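PrgX (Enterococcus faecalis, PDB 2AWI) acts as the receptor for the peptide sex pheromone cCF10 and is a repressor that probably binds DNA through a helix-turn-helix domain in the regulation of conjugation. Local coordinates at residues S201-N206 and S284-F289; E154-L159 and Q191-N196. The protein carries 1 engineered substitution. One frame throughout, in Å; residues are numbered along the deposited sequence.

Interaction 1: residues S201-N206 and S284-F289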
ATOM      1  N   SER A 201      10.646 -10.167  25.749  1.00 34.48           N
ATOM      2  CA  SER A 201      10.711 -11.534  25.251  1.00 36.37           C
ATOM      3  C   SER A 201      10.991 -11.632  23.761  1.00 39.14           C
ATOM      4  O   SER A 201      11.733 -12.515  23.326  1.00 40.48           O
ATOM      5  CB  SER A 201       9.415 -12.264  25.578  1.00 32.11           C
ATOM      6  OG  SER A 201       9.256 -12.335  26.982  1.00 35.99           O
ATOM      7  N   ILE A 202      10.380 -10.737  22.985  1.00 32.65           N
ATOM      8  CA  ILE A 202      10.569 -10.716  21.541  1.00 33.01           C
ATOM      9  C   ILE A 202      11.981 -10.237  21.218  1.00 34.48           C
ATOM     10  O   ILE A 202      12.614 -10.722  20.285  1.00 34.54           O
ATOM     11  CB  ILE A 202       9.544  -9.771  20.852  1.00 30.53           C
ATOM     12  CG1 ILE A 202       8.155 -10.402  20.873  1.00 29.86           C
ATOM     13  CG2 ILE A 202       9.949  -9.500  19.412  1.00 29.92           C
ATOM     14  CD1 ILE A 202       8.064 -11.696  20.099  1.00 26.75           C
HETATM   15  N   MSE A 203      12.469  -9.287  22.006  1.00 40.16           N
HETATM   16  CA  MSE A 203      13.801  -8.730  21.798  1.00 42.03           C
HETATM   17  C   MSE A 203      14.914  -9.759  22.064  1.00 40.68           C
HETATM   18  O   MSE A 203      16.012  -9.637  21.528  1.00 41.72           O
HETATM   19  CB  MSE A 203      13.987  -7.502  22.692  1.00 63.62           C
HETATM   20  CG  MSE A 203      14.959  -6.471  22.144  1.00 76.35           C
HETATM   21 SE   MSE A 203      14.346  -5.684  20.476  1.00 91.22          SE
HETATM   22  CE  MSE A 203      15.617  -6.530  19.278  1.00 83.92           C
ATOM     23  N   ASN A 204      14.625 -10.763  22.892  1.00 42.82           N
ATOM     24  CA  ASN A 204      15.595 -11.806  23.209  1.00 42.82           C
ATOM     25  C   ASN A 204      15.255 -13.063  22.429  1.00 42.37           C
ATOM     26  O   ASN A 204      15.704 -14.157  22.766  1.00 40.35           O
ATOM     27  CB  ASN A 204      15.577 -12.143  24.702  1.00 37.57           C
ATOM     28  CG  ASN A 204      15.929 -10.965  25.574  1.00 40.97           C
ATOM     29  OD1 ASN A 204      16.680 -10.079  25.165  1.00 43.49           O
ATOM     30  ND2 ASN A 204      15.402 -10.957  26.797  1.00 42.54           N
ATOM     31  N   ARG A 205      14.446 -12.898  21.394  1.00 42.08           N
ATOM     32  CA  ARG A 205      14.014 -14.001  20.547  1.00 42.09           C
ATOM     33  C   ARG A 205      13.560 -15.222  21.345  1.00 42.76           C
ATOM     34  O   ARG A 205      13.585 -16.348  20.847  1.00 43.84           O
ATOM     35  CB  ARG A 205      15.128 -14.388  19.570  1.00 31.31           C
ATOM     36  CG  ARG A 205      14.621 -15.095  18.325  1.00 30.72           C
ATOM     37  CD  ARG A 205      15.684 -15.187  17.254  1.00 30.44           C
ATOM     38  NE  ARG A 205      15.099 -15.342  15.923  1.00 30.56           N
ATOM     39  CZ  ARG A 205      14.396 -16.398  15.523  1.00 29.32           C
ATOM     40  NH1 ARG A 205      14.185 -17.408  16.349  1.00 29.07           N
ATOM     41  NH2 ARG A 205      13.903 -16.441  14.291  1.00 29.57           N
ATOM     42  N   ASN A 206      13.139 -14.993  22.584  1.00 36.36           N
ATOM     43  CA  ASN A 206      12.648 -16.067  23.444  1.00 35.16           C
ATOM     44  C   ASN A 206      11.205 -16.345  23.020  1.00 35.25           C
ATOM     45  O   ASN A 206      10.265 -15.792  23.592  1.00 35.47           O
ATOM     46  CB  ASN A 206      12.680 -15.616  24.900  1.00 28.73           C
ATOM     47  CG  ASN A 206      12.626 -16.771  25.869  1.00 26.14           C
ATOM     48  OD1 ASN A 206      11.878 -17.728  25.674  1.00 31.35           O
ATOM     49  ND2 ASN A 206      13.416 -16.682  26.935  1.00 23.85           N
ATOM     50  N   SER A 284      14.779  -6.909  12.759  1.00 59.67           N
ATOM     51  CA  SER A 284      15.129  -7.176  11.366  1.00 58.76           C
ATOM     52  C   SER A 284      16.616  -7.444  11.130  1.00 58.76           C
ATOM     53  O   SER A 284      16.977  -8.282  10.303  1.00 58.26           O
ATOM     54  CB  SER A 284      14.679  -6.010  10.481  1.00 42.58           C
ATOM     55  OG  SER A 284      13.266  -5.919  10.450  1.00 40.63           O
ATOM     56  N   ALA A 285      17.475  -6.726  11.845  1.00 55.83           N
ATOM     57  CA  ALA A 285      18.912  -6.915  11.699  1.00 54.81           C
ATOM     58  C   ALA A 285      19.312  -8.322  12.146  1.00 56.03           C
ATOM     59  O   ALA A 285      19.994  -9.041  11.412  1.00 57.32           O
ATOM     60  CB  ALA A 285      19.661  -5.863  12.510  1.00 20.57           C
ATOM     61  N   LYS A 286      18.878  -8.720  13.340  1.00 44.49           N
ATOM     62  CA  LYS A 286      19.201 -10.044  13.865  1.00 45.69           C
ATOM     63  C   LYS A 286      18.737 -11.146  12.920  1.00 45.90           C
ATOM     64  O   LYS A 286      19.313 -12.238  12.890  1.00 45.81           O
ATOM     65  CB  LYS A 286      18.565 -10.238  15.246  1.00 43.95           C
ATOM     66  CG  LYS A 286      19.132  -9.305  16.318  1.00 46.41           C
ATOM     67  CD  LYS A 286      18.323  -9.329  17.620  1.00 44.64           C
ATOM     68  CE  LYS A 286      18.285 -10.711  18.252  1.00 47.42           C
ATOM     69  NZ  LYS A 286      17.650 -10.669  19.599  1.00 48.28           N
ATOM     70  N   GLU A 287      17.699 -10.860  12.142  1.00 39.55           N
ATOM     71  CA  GLU A 287      17.183 -11.847  11.202  1.00 38.96           C
ATOM     72  C   GLU A 287      17.776 -11.634   9.811  1.00 38.11           C
ATOM     73  O   GLU A 287      17.416 -12.327   8.858  1.00 36.48           O
ATOM     74  CB  GLU A 287      15.654 -11.775  11.141  1.00 37.70           C
ATOM     75  CG  GLU A 287      14.971 -11.963  12.487  1.00 36.23           C
ATOM     76  CD  GLU A 287      15.238 -13.323  13.106  1.00 41.07           C
ATOM     77  OE1 GLU A 287      14.902 -14.345  12.475  1.00 51.34           O
ATOM     78  OE2 GLU A 287      15.780 -13.368  14.229  1.00 39.11           O
ATOM     79  N   LYS A 288      18.690 -10.674   9.707  1.00 51.43           N
ATOM     80  CA  LYS A 288      19.352 -10.352   8.445  1.00 51.72           C
ATOM     81  C   LYS A 288      18.387  -9.888   7.352  1.00 50.51           C
ATOM     82  O   LYS A 288      18.607 -10.139   6.165  1.00 51.19           O
ATOM     83  CB  LYS A 288      20.162 -11.558   7.951  1.00 50.95           C
ATOM     84  CG  LYS A 288      21.147 -12.089   8.979  1.00 50.74           C
ATOM     85  CD  LYS A 288      22.113 -11.003   9.428  1.00 54.43           C
ATOM     86  CE  LYS A 288      22.973 -11.469  10.593  1.00 56.34           C
ATOM     87  NZ  LYS A 288      23.692 -12.730  10.263  1.00 54.45           N
ATOM     88  N   PHE A 289      17.320  -9.213   7.771  1.00 47.07           N
ATOM     89  CA  PHE A 289      16.321  -8.671   6.857  1.00 43.92           C
ATOM     90  C   PHE A 289      16.440  -7.154   6.876  1.00 40.91           C
ATOM     91  O   PHE A 289      16.622  -6.554   7.935  1.00 40.88           O
ATOM     92  CB  PHE A 289      14.906  -9.047   7.302  1.00 49.97           C
ATOM     93  CG  PHE A 289      14.322 -10.224   6.573  1.00 51.23           C
ATOM     94  CD1 PHE A 289      14.601 -11.526   6.982  1.00 56.12           C
ATOM     95  CD2 PHE A 289      13.475 -10.027   5.484  1.00 48.56           C
ATOM     96  CE1 PHE A 289      14.038 -12.618   6.320  1.00 56.55           C
ATOM     97  CE2 PHE A 289      12.908 -11.108   4.813  1.00 57.58           C
ATOM     98  CZ  PHE A 289      13.189 -12.408   5.233  1.00 52.84           C
TER

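Interaction 2: residues E154-L159 and Q191-N196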
ATOM      1  N   GLU A 154       2.415  -3.750  39.437  1.00 36.82           N
ATOM      2  CA  GLU A 154       3.129  -2.506  39.172  1.00 37.59           C
ATOM      3  C   GLU A 154       4.590  -2.779  39.525  1.00 36.74           C
ATOM      4  O   GLU A 154       5.501  -2.438  38.772  1.00 39.56           O
ATOM      5  CB  GLU A 154       2.576  -1.365  40.034  1.00 34.82           C
ATOM      6  CG  GLU A 154       3.134   0.007  39.680  1.00 40.81           C
ATOM      7  CD  GLU A 154       2.607   1.110  40.587  1.00 43.94           C
ATOM      8  OE1 GLU A 154       1.364   1.230  40.735  1.00 43.39           O
ATOM      9  OE2 GLU A 154       3.435   1.862  41.153  1.00 53.82           O
ATOM     10  N   ILE A 155       4.798  -3.406  40.680  1.00 30.82           N
ATOM     11  CA  ILE A 155       6.140  -3.758  41.140  1.00 29.04           C
ATOM     12  C   ILE A 155       6.849  -4.624  40.095  1.00 29.70           C
ATOM     13  O   ILE A 155       7.991  -4.362  39.724  1.00 28.52           O
ATOM     14  CB  ILE A 155       6.072  -4.522  42.490  1.00 31.48           C
ATOM     15  CG1 ILE A 155       5.844  -3.521  43.629  1.00 27.33           C
ATOM     16  CG2 ILE A 155       7.335  -5.343  42.699  1.00 32.39           C
ATOM     17  CD1 ILE A 155       5.628  -4.153  44.992  1.00 27.57           C
ATOM     18  N   VAL A 156       6.161  -5.650  39.610  1.00 32.13           N
ATOM     19  CA  VAL A 156       6.747  -6.530  38.606  1.00 33.24           C
ATOM     20  C   VAL A 156       7.213  -5.756  37.380  1.00 32.88           C
ATOM     21  O   VAL A 156       8.264  -6.046  36.811  1.00 31.82           O
ATOM     22  CB  VAL A 156       5.747  -7.610  38.172  1.00 30.76           C
ATOM     23  CG1 VAL A 156       5.920  -7.923  36.697  1.00 34.80           C
ATOM     24  CG2 VAL A 156       5.982  -8.867  38.995  1.00 30.65           C
ATOM     25  N   SER A 157       6.412  -4.780  36.968  1.00 31.64           N
ATOM     26  CA  SER A 157       6.730  -3.955  35.813  1.00 31.89           C
ATOM     27  C   SER A 157       7.978  -3.123  36.094  1.00 31.09           C
ATOM     28  O   SER A 157       8.847  -2.974  35.236  1.00 32.43           O
ATOM     29  CB  SER A 157       5.550  -3.035  35.504  1.00 27.99           C
ATOM     30  OG  SER A 157       5.842  -2.193  34.402  1.00 29.95           O
ATOM     31  N   ASN A 158       8.052  -2.579  37.305  1.00 34.16           N
ATOM     32  CA  ASN A 158       9.189  -1.766  37.720  1.00 36.76           C
ATOM     33  C   ASN A 158      10.466  -2.616  37.736  1.00 39.20           C
ATOM     34  O   ASN A 158      11.550  -2.122  37.424  1.00 38.98           O
ATOM     35  CB  ASN A 158       8.939  -1.189  39.119  1.00 36.68           C
ATOM     36  CG  ASN A 158       7.785  -0.191  39.154  1.00 38.22           C
ATOM     37  OD1 ASN A 158       7.221   0.082  40.216  1.00 43.95           O
ATOM     38  ND2 ASN A 158       7.444   0.367  38.002  1.00 33.15           N
ATOM     39  N   LEU A 159      10.330  -3.891  38.098  1.00 38.67           N
ATOM     40  CA  LEU A 159      11.468  -4.807  38.152  1.00 41.17           C
ATOM     41  C   LEU A 159      12.008  -5.139  36.765  1.00 42.07           C
ATOM     42  O   LEU A 159      13.222  -5.242  36.578  1.00 42.27           O
ATOM     43  CB  LEU A 159      11.079  -6.106  38.867  1.00 44.63           C
ATOM     44  CG  LEU A 159      10.760  -5.999  40.359  1.00 42.44           C
ATOM     45  CD1 LEU A 159      10.176  -7.311  40.848  1.00 40.24           C
ATOM     46  CD2 LEU A 159      12.027  -5.640  41.134  1.00 38.44           C
ATOM     47  N   GLN A 191      -2.163  -5.228  32.682  1.00 23.89           N
ATOM     48  CA  GLN A 191      -1.871  -5.258  31.250  1.00 25.10           C
ATOM     49  C   GLN A 191      -0.474  -4.744  30.936  1.00 26.48           C
ATOM     50  O   GLN A 191       0.199  -5.258  30.046  1.00 27.94           O
ATOM     51  CB  GLN A 191      -2.885  -4.413  30.479  1.00 24.65           C
ATOM     52  CG  GLN A 191      -4.135  -5.154  30.044  1.00 21.34           C
ATOM     53  CD  GLN A 191      -5.222  -4.216  29.549  1.00 29.31           C
ATOM     54  OE1 GLN A 191      -5.980  -3.657  30.340  1.00 34.63           O
ATOM     55  NE2 GLN A 191      -5.290  -4.027  28.237  1.00 22.17           N
ATOM     56  N   THR A 192      -0.045  -3.721  31.665  1.00 24.79           N
ATOM     57  CA  THR A 192       1.268  -3.127  31.449  1.00 24.02           C
ATOM     58  C   THR A 192       2.370  -4.174  31.568  1.00 24.45           C
ATOM     59  O   THR A 192       3.309  -4.189  30.773  1.00 26.10           O
ATOM     60  CB  THR A 192       1.529  -1.991  32.461  1.00 25.25           C
ATOM     61  OG1 THR A 192       0.487  -1.012  32.353  1.00 23.11           O
ATOM     62  CG2 THR A 192       2.873  -1.314  32.186  1.00 19.72           C
ATOM     63  N   VAL A 193       2.237  -5.045  32.566  1.00 25.35           N
ATOM     64  CA  VAL A 193       3.202  -6.106  32.817  1.00 26.32           C
ATOM     65  C   VAL A 193       3.393  -6.959  31.583  1.00 26.71           C
ATOM     66  O   VAL A 193       4.509  -7.163  31.126  1.00 27.53           O
ATOM     67  CB  VAL A 193       2.740  -7.053  33.955  1.00 32.37           C
ATOM     68  CG1 VAL A 193       3.738  -8.189  34.108  1.00 37.15           C
ATOM     69  CG2 VAL A 193       2.595  -6.292  35.253  1.00 29.89           C
ATOM     70  N   LEU A 194       2.290  -7.457  31.046  1.00 31.74           N
ATOM     71  CA  LEU A 194       2.350  -8.320  29.884  1.00 32.96           C
ATOM     72  C   LEU A 194       2.997  -7.628  28.702  1.00 34.84           C
ATOM     73  O   LEU A 194       3.871  -8.199  28.057  1.00 36.15           O
ATOM     74  CB  LEU A 194       0.942  -8.806  29.519  1.00 24.00           C
ATOM     75  CG  LEU A 194       0.146  -9.341  30.716  1.00 24.34           C
ATOM     76  CD1 LEU A 194      -1.241  -9.765  30.283  1.00 24.37           C
ATOM     77  CD2 LEU A 194       0.896 -10.504  31.335  1.00 24.20           C
ATOM     78  N   LYS A 195       2.587  -6.395  28.428  1.00 27.31           N
ATOM     79  CA  LYS A 195       3.137  -5.666  27.295  1.00 25.77           C
ATOM     80  C   LYS A 195       4.645  -5.488  27.442  1.00 26.10           C
ATOM     81  O   LYS A 195       5.399  -5.729  26.498  1.00 25.85           O
ATOM     82  CB  LYS A 195       2.441  -4.309  27.163  1.00 26.74           C
ATOM     83  CG  LYS A 195       2.757  -3.550  25.876  1.00 28.75           C
ATOM     84  CD  LYS A 195       3.955  -2.634  26.041  1.00 31.56           C
ATOM     85  CE  LYS A 195       3.660  -1.516  27.033  1.00 32.18           C
ATOM     86  NZ  LYS A 195       4.834  -0.619  27.257  1.00 33.06           N
ATOM     87  N   ASN A 196       5.084  -5.070  28.626  1.00 25.36           N
ATOM     88  CA  ASN A 196       6.505  -4.874  28.864  1.00 26.27           C
ATOM     89  C   ASN A 196       7.254  -6.196  28.845  1.00 27.05           C
ATOM     90  O   ASN A 196       8.361  -6.289  28.314  1.00 28.46           O
ATOM     91  CB  ASN A 196       6.745  -4.173  30.205  1.00 27.80           C
ATOM     92  CG  ASN A 196       6.287  -2.733  30.193  1.00 31.27           C
ATOM     93  OD1 ASN A 196       6.195  -2.112  29.138  1.00 24.99           O
ATOM     94  ND2 ASN A 196       6.012  -2.189  31.371  1.00 33.44           N
TER

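Interaction 1: residues S201-N206 and S284-F289
R205 and E287 form a salt bridge between the C-terminal ends of two helices, 184-203 in the TPR region of PrgX and 270-286. The second helix finishes in a Schellman motif, with K288 at positive phi. The turn at R205, also at positive phi, fits the same motif, though the position of N206 N is less certain.

The whole contact lies at the surface, and its tight part is the ion pair. The guanidinium meets the carboxylate side-on with two nitrogens, one to each oxygen. NE of R205 lies 2.7 Å from OE2 of E287, and the bond is nearly straight at 169°. NH2 of R205 lies 2.9 Å from OE1 of E287. Both oxygens sit close to the guanidinium plane and are met on their syn sides. The nitrogens lie well out of the carboxylate plane, by about 30°. The R205 chain is extended from CG to NE and reaches across the gap, while the E287 chain bends back at chi2 (-62°) to meet it. OE1 of E287 also has a salt bridge to K249, and NH2 of R205 has a weak hydrogen bond to the carbonyl of L246. These second partners probably help fix the rotation of both groups.

The K286 side is looser and more exposed. K286 reaches over toward the end of helix 184-203. CE of selenomethionine M203 only brushes its aliphatic chain, 4.2 Å from CD of K286. Beyond that methylene, NZ of K286 comes to 2.7 Å from the backbone O of M203.

Interaction 2: residues E154-L159 and Q191-N196
In S157 the chi1 torsion of 179° swings OG away from the backbone N, to lie beside the carbonyl carbon, while N196 holds CG anti to its carbonyl carbon. These torsions turn the hydroxyl and the amide toward each other between two helices of the TPR region, 150-159 and 184-203. The segments run nearly parallel, 24° apart, and their axes approach to 8.7 Å. The backbones come nearest at S157 and V193, with CA atoms 5.1 Å apart. The small serine is consistent with that close approach.

V156 and V193 make the apolar part. Their side chains cross at about a right angle, and CG1 of V156 lies 3.4 Å from CG1 of V193. This is tighter than usual for two methyl groups. CG1 of V156 also lies 4.0 Å from CG2 of V193, so it meets both branches. I172 of helix 165-172 touches both valines and extends the apolar patch.

The polar part lies beside it. CG2 of T192 packs against OG of S157 at 3.8 Å. The hydroxyl of T192 is engaged elsewhere, with the hydroxyl of Y232 and the carbonyl of L188. ND2 of N196 gives a weak, bent hydrogen bond to OG of S157, 3.0 Å long with an angle of 132° at the hydrogen. The amide is also held at its other end: NZ of K195 donates to OD1 of N196 at 2.8 Å.

How the interactions relate
Both interactions use helix 184-203. Interaction 2 takes its middle, and interaction 1 its C-terminal end and the turn that follows. Their centres are 21 Å apart and they do not touch. Along the chain they come in series. Interaction 2 closes first, joining this helix to helix 150-159 across a span of 31 residues. Interaction 1 then joins its end to that of helix 270-286, 77 mostly helical residues further on. The centre of interaction 2 lies about 7 Å from the centre of the chain, that of interaction 1 about 26 Å. The one long helix thus links an inner part of the all-helical regulatory region to its outer edge, where F289 packs on I251 of the second subunit.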